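Local coordinates for protein haloacid dehalogenase-like hydrolase (Klebsiella pneumoniae subsp. pneumoniae, PDB 3PGV) that probably acts as a magnesium-dependent phosphatase of the Cof family within the haloacid dehalogenase superfamily and is seen here with calcium bound, at residues 40-45 / 275-280; 55-60 / 75-80; 122-127 / 161-166; 128-133 / 148-153. All coordinates share one frame; numbering follows the deposited sequence.

Contact 1: 40-45 / 275-280; sequences TPYAKE and VPRYLR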
# COMPACT_ATOMS: atom_id res chain seq x y z
N THR A 40 2.89 -11.88 -13.95
CA THR A 40 3.38 -12.78 -14.99
C THR A 40 2.97 -14.23 -14.71
O THR A 40 2.87 -14.63 -13.55
CB THR A 40 4.92 -12.68 -15.12
OG1 THR A 40 5.52 -13.15 -13.92
CG2 THR A 40 5.39 -11.26 -15.46
N PRO A 41 2.86 -15.07 -15.76
CA PRO A 41 2.59 -16.50 -15.53
C PRO A 41 3.64 -17.15 -14.61
O PRO A 41 3.30 -18.04 -13.82
CB PRO A 41 2.61 -17.09 -16.94
CG PRO A 41 2.29 -15.94 -17.84
CD PRO A 41 2.95 -14.76 -17.21
N TYR A 42 4.91 -16.66 -14.69
CA TYR A 42 6.00 -17.15 -13.83
C TYR A 42 5.70 -16.84 -12.38
O TYR A 42 5.93 -17.69 -11.51
CB TYR A 42 7.35 -16.51 -14.25
CG TYR A 42 8.52 -16.98 -13.40
CD1 TYR A 42 8.86 -16.32 -12.23
CD2 TYR A 42 9.28 -18.09 -13.77
CE1 TYR A 42 9.91 -16.77 -11.43
CE2 TYR A 42 10.34 -18.53 -12.99
CZ TYR A 42 10.66 -17.86 -11.82
OH TYR A 42 11.72 -18.29 -11.07
N ALA A 43 5.20 -15.62 -12.10
CA ALA A 43 4.87 -15.22 -10.75
C ALA A 43 3.65 -15.99 -10.25
O ALA A 43 3.70 -16.54 -9.15
CB ALA A 43 4.63 -13.71 -10.68
N LYS A 44 2.60 -16.14 -11.11
CA LYS A 44 1.39 -16.94 -10.75
C LYS A 44 1.78 -18.35 -10.38
O LYS A 44 1.29 -18.88 -9.40
CB LYS A 44 0.37 -16.97 -11.91
CG LYS A 44 -0.33 -15.66 -12.15
CD LYS A 44 -1.08 -15.68 -13.47
CE LYS A 44 -1.63 -14.32 -13.84
NZ LYS A 44 -1.96 -14.24 -15.28
N GLU A 45 2.70 -18.96 -11.16
CA GLU A 45 3.15 -20.33 -10.92
C GLU A 45 3.94 -20.43 -9.61
O GLU A 45 3.80 -21.42 -8.88
CB GLU A 45 3.97 -20.85 -12.12
CG GLU A 45 4.38 -22.33 -12.02
CD GLU A 45 3.24 -23.34 -11.93
OE1 GLU A 45 2.06 -22.95 -12.15
OE2 GLU A 45 3.53 -24.53 -11.68
N VAL A 275 11.10 -10.83 -7.41
CA VAL A 275 10.41 -11.39 -6.22
C VAL A 275 10.15 -12.91 -6.37
O VAL A 275 10.69 -13.69 -5.58
CB VAL A 275 9.14 -10.60 -5.81
CG1 VAL A 275 8.42 -11.28 -4.63
CG2 VAL A 275 9.48 -9.15 -5.46
N PRO A 276 9.40 -13.38 -7.43
CA PRO A 276 9.14 -14.82 -7.54
C PRO A 276 10.41 -15.66 -7.74
O PRO A 276 10.48 -16.79 -7.25
CB PRO A 276 8.18 -14.92 -8.73
CG PRO A 276 8.34 -13.65 -9.47
CD PRO A 276 8.67 -12.62 -8.46
N ARG A 277 11.44 -15.09 -8.42
CA ARG A 277 12.72 -15.78 -8.62
C ARG A 277 13.45 -15.94 -7.30
O ARG A 277 14.03 -16.99 -7.04
CB ARG A 277 13.59 -15.04 -9.64
CG ARG A 277 13.02 -15.09 -11.04
CD ARG A 277 13.88 -14.40 -12.09
NE ARG A 277 13.14 -14.26 -13.35
CZ ARG A 277 13.04 -15.23 -14.26
NH1 ARG A 277 13.67 -16.39 -14.09
NH2 ARG A 277 12.30 -15.05 -15.35
N TYR A 278 13.39 -14.90 -6.45
CA TYR A 278 14.00 -14.93 -5.11
C TYR A 278 13.31 -15.99 -4.26
O TYR A 278 13.98 -16.75 -3.57
CB TYR A 278 13.87 -13.54 -4.45
CG TYR A 278 14.61 -13.41 -3.13
CD1 TYR A 278 14.02 -13.81 -1.93
CD2 TYR A 278 15.86 -12.82 -3.07
CE1 TYR A 278 14.68 -13.67 -0.72
CE2 TYR A 278 16.53 -12.65 -1.86
CZ TYR A 278 15.94 -13.07 -0.68
OH TYR A 278 16.59 -12.90 0.52
N LEU A 279 11.96 -16.05 -4.34
CA LEU A 279 11.15 -17.00 -3.60
C LEU A 279 11.44 -18.45 -4.02
O LEU A 279 11.58 -19.31 -3.15
CB LEU A 279 9.65 -16.68 -3.75
CG LEU A 279 9.18 -15.38 -3.06
CD1 LEU A 279 7.75 -15.05 -3.44
CD2 LEU A 279 9.31 -15.47 -1.54
N ARG A 280 11.56 -18.70 -5.35
CA ARG A 280 11.88 -20.05 -5.86
C ARG A 280 13.26 -20.49 -5.40
O ARG A 280 13.45 -21.64 -5.05
CB ARG A 280 11.79 -20.11 -7.39
CG ARG A 280 10.38 -19.97 -7.92
CD ARG A 280 10.23 -20.64 -9.26
NE ARG A 280 8.96 -20.27 -9.89
CZ ARG A 280 8.50 -20.83 -11.01
NH1 ARG A 280 9.18 -21.81 -11.59
NH2 ARG A 280 7.35 -20.43 -11.53

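Contact 2: 55-60 / 75-80; sequences INFVFA and LGIRSY. With EDO (1,2-ethanediol), chain K.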
# COMPACT_ATOMS: atom_id res chain seq x y z
N ILE A 55 2.91 -22.51 2.26
CA ILE A 55 3.26 -21.09 2.47
C ILE A 55 2.04 -20.17 2.32
O ILE A 55 1.23 -20.37 1.42
CB ILE A 55 4.47 -20.65 1.58
CG1 ILE A 55 5.69 -21.62 1.76
CG2 ILE A 55 4.86 -19.19 1.84
CD1 ILE A 55 6.20 -21.81 3.27
N ASN A 56 1.91 -19.17 3.21
CA ASN A 56 0.83 -18.19 3.19
C ASN A 56 1.27 -16.92 2.53
O ASN A 56 2.41 -16.48 2.72
CB ASN A 56 0.37 -17.88 4.61
CG ASN A 56 -0.21 -19.07 5.30
OD1 ASN A 56 -1.38 -19.40 5.12
ND2 ASN A 56 0.62 -19.79 6.04
N PHE A 57 0.38 -16.30 1.76
CA PHE A 57 0.69 -15.06 1.07
C PHE A 57 -0.17 -13.93 1.53
O PHE A 57 -1.37 -14.12 1.75
CB PHE A 57 0.59 -15.23 -0.45
CG PHE A 57 1.75 -15.97 -1.06
CD1 PHE A 57 1.73 -17.36 -1.16
CD2 PHE A 57 2.87 -15.29 -1.52
CE1 PHE A 57 2.81 -18.05 -1.71
CE2 PHE A 57 3.94 -15.98 -2.07
CZ PHE A 57 3.91 -17.35 -2.17
N VAL A 58 0.43 -12.76 1.71
CA VAL A 58 -0.28 -11.55 2.09
C VAL A 58 0.14 -10.44 1.14
O VAL A 58 1.33 -10.17 0.99
CB VAL A 58 -0.01 -11.16 3.58
CG1 VAL A 58 -0.77 -9.90 3.96
CG2 VAL A 58 -0.37 -12.32 4.52
N PHE A 59 -0.82 -9.86 0.43
CA PHE A 59 -0.51 -8.79 -0.52
C PHE A 59 -0.91 -7.44 0.04
O PHE A 59 -1.98 -7.31 0.65
CB PHE A 59 -1.15 -9.08 -1.88
CG PHE A 59 -0.71 -10.41 -2.44
CD1 PHE A 59 0.60 -10.60 -2.89
CD2 PHE A 59 -1.55 -11.51 -2.41
CE1 PHE A 59 1.05 -11.86 -3.30
CE2 PHE A 59 -1.12 -12.77 -2.86
CZ PHE A 59 0.17 -12.93 -3.30
N ALA A 60 0.02 -6.47 0.01
CA ALA A 60 -0.16 -5.17 0.65
C ALA A 60 0.00 -4.04 -0.33
O ALA A 60 1.08 -3.86 -0.89
CB ALA A 60 0.81 -5.02 1.81
N LEU A 75 -4.60 -13.97 -9.10
CA LEU A 75 -3.58 -14.54 -8.21
C LEU A 75 -3.53 -16.07 -8.31
O LEU A 75 -2.44 -16.66 -8.38
CB LEU A 75 -3.81 -14.12 -6.75
CG LEU A 75 -3.60 -12.64 -6.43
CD1 LEU A 75 -4.11 -12.33 -5.05
CD2 LEU A 75 -2.13 -12.23 -6.57
N GLY A 76 -4.71 -16.70 -8.33
CA GLY A 76 -4.84 -18.15 -8.42
C GLY A 76 -4.78 -18.83 -7.07
O GLY A 76 -4.92 -20.05 -6.98
N ILE A 77 -4.57 -18.04 -6.00
CA ILE A 77 -4.49 -18.56 -4.62
C ILE A 77 -5.37 -17.74 -3.68
O ILE A 77 -5.70 -16.60 -3.97
CB ILE A 77 -3.02 -18.60 -4.11
CG1 ILE A 77 -2.40 -17.16 -4.09
CG2 ILE A 77 -2.16 -19.58 -4.96
CD1 ILE A 77 -1.18 -17.03 -3.25
N ARG A 78 -5.73 -18.33 -2.53
CA ARG A 78 -6.52 -17.64 -1.51
C ARG A 78 -5.54 -16.91 -0.61
O ARG A 78 -4.58 -17.53 -0.12
CB ARG A 78 -7.37 -18.65 -0.68
CG ARG A 78 -8.11 -19.73 -1.51
CD ARG A 78 -9.57 -19.43 -1.77
NE ARG A 78 -10.33 -19.32 -0.54
CZ ARG A 78 -11.58 -18.88 -0.48
NH1 ARG A 78 -12.22 -18.56 -1.59
NH2 ARG A 78 -12.19 -18.75 0.69
N SER A 79 -5.72 -15.60 -0.43
CA SER A 79 -4.79 -14.79 0.36
C SER A 79 -5.47 -13.62 1.04
O SER A 79 -6.51 -13.15 0.56
CB SER A 79 -3.66 -14.26 -0.54
OG SER A 79 -4.18 -13.53 -1.63
N TYR A 80 -4.87 -13.10 2.13
CA TYR A 80 -5.34 -11.89 2.78
C TYR A 80 -4.89 -10.69 1.95
O TYR A 80 -3.78 -10.70 1.38
CB TYR A 80 -4.79 -11.78 4.21
CG TYR A 80 -5.60 -12.54 5.24
CD1 TYR A 80 -6.79 -12.03 5.73
CD2 TYR A 80 -5.13 -13.73 5.78
CE1 TYR A 80 -7.54 -12.72 6.69
CE2 TYR A 80 -5.84 -14.42 6.76
CZ TYR A 80 -7.05 -13.91 7.21
OH TYR A 80 -7.77 -14.58 8.18
C1 EDO K . -6.90 -16.26 3.30
O1 EDO K . -7.92 -15.57 4.03
C2 EDO K . -6.94 -17.75 3.64
O2 EDO K . -6.12 -18.48 2.72
O HOH W 1 -2.04 -17.69 0.64

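Contact 3: 122-127 / 161-166; sequences TNVYRE and QGISKV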
# COMPACT_ATOMS: atom_id res chain seq x y z
N THR A 122 -6.30 17.22 -3.98
CA THR A 122 -6.59 16.44 -2.78
C THR A 122 -7.52 15.27 -3.11
O THR A 122 -8.62 15.48 -3.65
CB THR A 122 -7.15 17.33 -1.67
OG1 THR A 122 -6.23 18.39 -1.41
CG2 THR A 122 -7.43 16.54 -0.36
N ASN A 123 -7.09 14.04 -2.79
CA ASN A 123 -7.87 12.84 -3.05
C ASN A 123 -8.27 12.18 -1.76
O ASN A 123 -7.50 12.21 -0.79
CB ASN A 123 -7.09 11.86 -3.92
CG ASN A 123 -6.70 12.38 -5.25
OD1 ASN A 123 -7.34 12.11 -6.25
ND2 ASN A 123 -5.59 13.10 -5.31
N VAL A 124 -9.46 11.58 -1.72
CA VAL A 124 -9.99 10.95 -0.52
C VAL A 124 -10.59 9.57 -0.85
O VAL A 124 -11.38 9.46 -1.79
CB VAL A 124 -11.06 11.87 0.16
CG1 VAL A 124 -11.66 11.20 1.39
CG2 VAL A 124 -10.48 13.23 0.52
N TYR A 125 -10.24 8.53 -0.06
CA TYR A 125 -10.94 7.25 -0.13
C TYR A 125 -11.88 7.16 1.05
O TYR A 125 -11.41 7.05 2.19
CB TYR A 125 -9.98 6.05 -0.13
CG TYR A 125 -9.24 5.83 -1.44
CD1 TYR A 125 -9.65 6.47 -2.62
CD2 TYR A 125 -8.18 4.92 -1.52
CE1 TYR A 125 -8.97 6.27 -3.82
CE2 TYR A 125 -7.50 4.72 -2.71
CZ TYR A 125 -7.89 5.39 -3.86
OH TYR A 125 -7.21 5.18 -5.05
N ARG A 126 -13.18 7.37 0.81
CA ARG A 126 -14.20 7.24 1.84
C ARG A 126 -14.99 5.99 1.57
O ARG A 126 -15.72 5.93 0.57
CB ARG A 126 -15.14 8.46 1.84
CG ARG A 126 -16.18 8.39 2.94
CD ARG A 126 -17.09 9.59 2.95
NE ARG A 126 -17.95 9.58 4.13
CZ ARG A 126 -19.07 8.86 4.22
NH1 ARG A 126 -19.47 8.11 3.20
NH2 ARG A 126 -19.79 8.87 5.33
N GLU A 127 -14.81 4.96 2.42
CA GLU A 127 -15.45 3.65 2.22
C GLU A 127 -15.15 3.13 0.81
O GLU A 127 -13.98 3.03 0.45
CB GLU A 127 -16.98 3.71 2.50
CG GLU A 127 -17.36 4.25 3.88
CD GLU A 127 -16.95 3.41 5.08
OE1 GLU A 127 -16.22 2.41 4.90
OE2 GLU A 127 -17.36 3.76 6.21
N GLN A 161 -16.19 10.93 7.95
CA GLN A 161 -16.16 9.58 8.52
C GLN A 161 -16.00 8.50 7.44
O GLN A 161 -16.39 8.72 6.30
CB GLN A 161 -17.39 9.32 9.41
CG GLN A 161 -17.29 10.09 10.73
CD GLN A 161 -18.43 9.84 11.66
OE1 GLN A 161 -18.87 10.73 12.38
NE2 GLN A 161 -18.91 8.61 11.70
N GLY A 162 -15.32 7.40 7.80
CA GLY A 162 -15.04 6.29 6.89
C GLY A 162 -13.86 6.56 5.99
O GLY A 162 -13.73 5.95 4.92
N ILE A 163 -12.95 7.44 6.42
CA ILE A 163 -11.80 7.83 5.58
C ILE A 163 -10.61 6.90 5.79
O ILE A 163 -9.93 7.00 6.79
CB ILE A 163 -11.42 9.33 5.81
CG1 ILE A 163 -12.68 10.27 5.81
CG2 ILE A 163 -10.34 9.79 4.83
CD1 ILE A 163 -13.54 10.21 4.55
N SER A 164 -10.36 5.99 4.83
CA SER A 164 -9.21 5.07 4.92
C SER A 164 -7.90 5.82 4.67
O SER A 164 -6.90 5.53 5.30
CB SER A 164 -9.37 3.91 3.94
OG SER A 164 -9.61 4.37 2.62
N LYS A 165 -7.93 6.81 3.76
CA LYS A 165 -6.76 7.64 3.49
C LYS A 165 -7.09 8.90 2.71
O LYS A 165 -8.09 8.95 1.99
CB LYS A 165 -5.63 6.85 2.80
CG LYS A 165 -5.92 6.47 1.37
CD LYS A 165 -4.68 5.85 0.74
CE LYS A 165 -4.83 5.67 -0.74
NZ LYS A 165 -3.61 5.10 -1.34
N VAL A 166 -6.25 9.93 2.87
CA VAL A 166 -6.27 11.12 2.04
C VAL A 166 -4.92 11.19 1.34
O VAL A 166 -3.89 10.89 1.97
CB VAL A 166 -6.54 12.42 2.88
CG1 VAL A 166 -6.45 13.68 2.00
CG2 VAL A 166 -7.89 12.35 3.59

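Contact 4: 128-133 / 148-153; sequences DEWYMN and FNYKLY. With EDO (1,2-ethanediol), chain I.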
# COMPACT_ATOMS: atom_id res chain seq x y z
N ASP A 128 -16.18 2.89 -0.01
CA ASP A 128 -16.00 2.40 -1.38
C ASP A 128 -15.99 3.52 -2.41
O ASP A 128 -16.08 3.24 -3.61
CB ASP A 128 -17.06 1.34 -1.72
CG ASP A 128 -16.80 -0.01 -1.11
OD1 ASP A 128 -15.62 -0.28 -0.71
OD2 ASP A 128 -17.73 -0.86 -1.12
N GLU A 129 -15.84 4.76 -1.97
CA GLU A 129 -15.85 5.90 -2.90
C GLU A 129 -14.53 6.65 -2.95
O GLU A 129 -13.80 6.72 -1.96
CB GLU A 129 -17.00 6.86 -2.60
CG GLU A 129 -18.37 6.27 -2.88
CD GLU A 129 -19.49 7.28 -2.74
OE1 GLU A 129 -19.54 7.98 -1.70
OE2 GLU A 129 -20.31 7.39 -3.69
N TRP A 130 -14.26 7.26 -4.10
CA TRP A 130 -13.08 8.06 -4.32
C TRP A 130 -13.49 9.48 -4.62
O TRP A 130 -14.31 9.72 -5.50
CB TRP A 130 -12.25 7.45 -5.47
CG TRP A 130 -11.17 8.33 -6.04
CD1 TRP A 130 -10.39 9.22 -5.35
CD2 TRP A 130 -10.61 8.23 -7.36
NE1 TRP A 130 -9.43 9.75 -6.20
CE2 TRP A 130 -9.52 9.13 -7.42
CE3 TRP A 130 -10.92 7.47 -8.50
CZ2 TRP A 130 -8.79 9.34 -8.59
CZ3 TRP A 130 -10.19 7.67 -9.66
CH2 TRP A 130 -9.13 8.59 -9.70
N TYR A 131 -13.02 10.43 -3.78
CA TYR A 131 -13.33 11.84 -3.92
C TYR A 131 -12.11 12.64 -4.30
O TYR A 131 -10.99 12.29 -3.93
CB TYR A 131 -13.98 12.40 -2.65
CG TYR A 131 -15.40 11.94 -2.45
CD1 TYR A 131 -15.69 10.75 -1.76
CD2 TYR A 131 -16.47 12.65 -2.99
CE1 TYR A 131 -17.00 10.32 -1.59
CE2 TYR A 131 -17.78 12.20 -2.86
CZ TYR A 131 -18.05 11.04 -2.14
OH TYR A 131 -19.35 10.62 -1.97
N MSE A 132 -12.32 13.72 -5.04
CA MSE A 132 -11.26 14.59 -5.52
C MSE A 132 -11.75 16.03 -5.39
O MSE A 132 -12.92 16.30 -5.63
CB MSE A 132 -10.97 14.27 -6.97
CG MSE A 132 -9.53 14.21 -7.29
SE MSE A 132 -9.21 13.55 -9.09
CE MSE A 132 -10.15 14.81 -10.06
N ASN A 133 -10.88 16.96 -4.93
CA ASN A 133 -11.31 18.35 -4.72
C ASN A 133 -11.53 19.11 -6.02
O ASN A 133 -12.40 19.99 -6.08
CB ASN A 133 -10.38 19.11 -3.76
CG ASN A 133 -8.97 19.30 -4.25
OD1 ASN A 133 -8.47 18.55 -5.09
ND2 ASN A 133 -8.27 20.24 -3.63
N PHE A 148 -13.67 2.27 -11.34
CA PHE A 148 -13.39 3.03 -10.12
C PHE A 148 -13.13 4.52 -10.47
O PHE A 148 -12.05 4.87 -10.94
CB PHE A 148 -12.21 2.40 -9.32
CG PHE A 148 -12.03 2.93 -7.91
CD1 PHE A 148 -13.06 2.84 -6.98
CD2 PHE A 148 -10.80 3.43 -7.49
CE1 PHE A 148 -12.89 3.33 -5.68
CE2 PHE A 148 -10.62 3.88 -6.17
CZ PHE A 148 -11.67 3.83 -5.28
N ASN A 149 -14.18 5.37 -10.32
CA ASN A 149 -14.14 6.79 -10.69
C ASN A 149 -14.13 7.70 -9.50
O ASN A 149 -14.44 7.28 -8.40
CB ASN A 149 -15.34 7.12 -11.55
CG ASN A 149 -15.43 6.31 -12.79
OD1 ASN A 149 -14.44 6.12 -13.53
ND2 ASN A 149 -16.61 5.83 -13.08
N TYR A 150 -13.80 8.96 -9.71
CA TYR A 150 -13.83 9.94 -8.65
C TYR A 150 -15.14 10.71 -8.71
O TYR A 150 -15.79 10.74 -9.75
CB TYR A 150 -12.61 10.93 -8.75
CG TYR A 150 -12.58 11.74 -10.03
CD1 TYR A 150 -13.40 12.87 -10.19
CD2 TYR A 150 -11.72 11.41 -11.08
CE1 TYR A 150 -13.41 13.59 -11.38
CE2 TYR A 150 -11.71 12.14 -12.27
CZ TYR A 150 -12.55 13.24 -12.41
OH TYR A 150 -12.51 13.98 -13.56
N LYS A 151 -15.55 11.27 -7.58
CA LYS A 151 -16.58 12.28 -7.50
C LYS A 151 -15.89 13.54 -7.04
O LYS A 151 -14.92 13.46 -6.29
CB LYS A 151 -17.65 11.90 -6.45
CG LYS A 151 -18.67 10.87 -6.89
CD LYS A 151 -19.79 10.81 -5.83
CE LYS A 151 -20.73 9.65 -6.00
NZ LYS A 151 -21.68 9.58 -4.86
N LEU A 152 -16.38 14.70 -7.44
CA LEU A 152 -15.81 15.96 -6.96
C LEU A 152 -16.47 16.38 -5.67
O LEU A 152 -17.63 16.03 -5.43
CB LEU A 152 -15.97 17.07 -8.02
CG LEU A 152 -15.18 16.88 -9.32
CD1 LEU A 152 -15.53 17.96 -10.31
CD2 LEU A 152 -13.68 16.86 -9.06
N TYR A 153 -15.76 17.15 -4.84
CA TYR A 153 -16.35 17.69 -3.61
C TYR A 153 -15.96 19.14 -3.39
O TYR A 153 -14.82 19.52 -3.65
CB TYR A 153 -16.01 16.81 -2.37
CG TYR A 153 -14.59 16.95 -1.87
CD1 TYR A 153 -13.57 16.14 -2.37
CD2 TYR A 153 -14.27 17.84 -0.85
CE1 TYR A 153 -12.27 16.24 -1.89
CE2 TYR A 153 -12.97 17.96 -0.37
CZ TYR A 153 -11.96 17.17 -0.91
OH TYR A 153 -10.67 17.30 -0.46
C1 EDO I . -17.02 7.43 -6.50
O1 EDO I . -18.39 7.47 -6.94
C2 EDO I . -16.60 5.97 -6.37
O2 EDO I . -15.17 5.87 -6.25

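Contact 1: 40-45 / 275-280
The phenol ring of Tyr42 lies between two guanidinium groups, with Arg280 on one face and Arg277 on the opposite one. Arg280 stacks the closer of the two: its plane is turned only 9° from the ring, and its CZ sits 3.9 Å from the centroid of the Tyr42 ring. On the other side Arg277 CZ stands 4.4 Å from that centroid, also over the face, so both pairs qualify as cation-pi. Pro276 lies at the edge, its CB 3.7 Å from Tyr42 CE1, and its CG reaches on to the methyl of Ala43. The ring is delivered into this slot by its first torsion, which swings CG away from the backbone N (chi1 -180°) and over toward helix 274-283. These are two helices of the Rossmann-like HAD core, 41-51 and 274-283, packed against each other, their short segments crossing at 37° with axes 9.3 Å apart. Arg280 also ties itself to the first helix by a clearly bent hydrogen bond from NH2 to Tyr42 O, 3.1 Å long, on a carbonyl lone pair. Thr46 OG1 bonds both to Arg280 NE and to Tyr42 O, which helps fix the rotation of the stacked guanidinium. On the far face Arg277 NE bonds to Asp272 O. Glu45 touches Arg280 obliquely with its aliphatic part, CB 3.5 Å from Arg280 NH2, while its carboxylate turns away. At the start of helix 41-51, Thr40 is the N-cap: its OG1 accepts from Ala43 N at 3.1 Å and also bonds to Asp273 OD2.

Contact 2: 55-60 / 75-80
Leu75 runs antiparallel to the Phe59 side chain, laying CD2 over one face of the ring, 4.2 Å from the Phe59 centroid and toward the rim, a CH-pi contact. At the edge of the same ring, in its plane, comes Ser79 OG, 3.4 Å from Phe59 CE2 in one of two modelled serine conformers. Next along, Ile77 presses the end of its chain onto Phe57, with Ile77 CD1 3.6 Å from Phe57 CD1 and its chain roughly perpendicular to that of Phe57. Outside these groups comes the backbone pairing. Phe59 N donates to Tyr80 O at 3.2 Å, a nearly straight bond (165°) that marks the parallel pairing of Val58 with Tyr80. One residue pair earlier the chains part, and a water bridges the gap, accepting from Phe57 N and donating to Arg78 O. Gly76, with positive phi, turns the chain out of helix 69-75 and lets Ile77 head back to the strand. Farther out, Leu47 of helix 41-51 backs both Phe57 and Ile77, while Val217 of helix 210-220 covers Val58 and Tyr80 on the other face. Strand 56-60, helix 69-75 and strand 80-83 thus form a beta-alpha-beta crossover of the HAD Rossmann-like core.

Contact 3: 122-127 / 161-166
Val124 and Val166 lie side by side on one face of the sheet, a non-hydrogen-bonded antiparallel pair, and the apolar packing gathers around them. Ile163 CD1 meets Val124 CG1 at 3.8 Å and also touches Arg126 CB and CG, while Thr122 CG2 meets Val166 CG1. On the opposite face Tyr125 and Lys165 run alongside each other, Lys165 CE 3.5 Å from Tyr125 CE2. Lys165 CG is wedged between backbone N and carbonyl carbon (chi1 70°), and from there the extended chain carries NZ to Glu202, a salt bridge, and to Gly62 O. Between the strands, Tyr125 N donates to Lys165 O at 3.0 Å, almost straight at 174°, whereas Tyr125 O takes Ser164 N, also at 3.0 Å but bent to 139°, because the second chain turns a corner at Ser164.

Beyond that corner the contact becomes looser and more polar. Glu127 N still bonds to Gly162 O (2.9 Å), but around it lie the exposed Gln161 and Glu127. Glu127 OE2 lies 3.5 Å from Gly162 CA. Arg126 keeps its chain extended past Gln161 O, its NE 2.8 Å from that oxygen, and NH2 goes on to a salt bridge with Asp159. Strands 121-126 and 163-169 are central neighbours in the six-stranded mixed sheet, which fits the cap domain of Cof-type HAD phosphatases; from it the Lys165 side chain comes within about 9 Å of that of Asp29, a calcium ligand.

Contact 4: 128-133 / 148-153
A parallel strand pair forms one border of the six-stranded sheet, with 150-152 outermost and 129-132 next to it, and an aromatic cluster of Trp130, Phe148 and Tyr150 gathers near one end of it. Tyr150 CB sits over the centre of the Trp130 six-membered ring, 3.7 Å from its centroid, and the Tyr150 ring turns its edge to that same indole, planes 82° apart. Tyr150 CG lies between backbone N and carbonyl carbon (chi1 62°), a setting that leaves the ring's face to Met132. This residue is selenomethionine: its CE stands 3.5 Å above the Tyr150 centroid, 5° off the normal, and its SE lies 4.1 Å from the same centroid, a Met-aromatic contact. Phe148 meets Trp130 more loosely, its CZ 3.7 Å from Trp130 CB, the rings slid apart.

On the other face Tyr131 and Lys151 lie side by side, Lys151 CB against Tyr131 CE2. At the end of the lysine, NZ forms a salt bridge with Glu129 OE2 (2.8 Å), approaching on the syn side, while Tyr131 OH donates to Glu129 OE1 at 2.7 Å from above the carboxylate plane; each oxygen is thus gripped separately. The backbones are stitched by Lys151 N to Trp130 O, Met132 N to Lys151 O and Tyr153 N to Met132 O. Beside Trp130 N, an ethanediol, probably from the crystallisation liquor, takes a bond from that nitrogen and gives one to Asn149 O. Strand 121-126 flanks the inner strand, where Asn123 OD1 receives Trp130 NE1. Tyr153 OH reaches Phe111 O in the loop after helix 104-110.

Contacts 1 and 2 belong to the core domain and touch through Leu279 and Phe57, with helix 41-51 leading into strand 56-60. Contacts 3 and 4 share the other sheet, where strands 121-126 and 129-132 are adjacent; contact 4 is nested in the loop closed by contact 3. Contact 3 is the most buried, with backbone pairing and aliphatic packing. Contact 4, at the sheet's border, combines an aromatic cluster and a Met-aromatic contact with a salt bridge. Contact 1, partly exposed, relies on arginines stacked on a tyrosine, whereas contact 2 is mostly apolar, with one direct backbone bond and a water bridge. About 33 Å separates the centres of contacts 1 and 3.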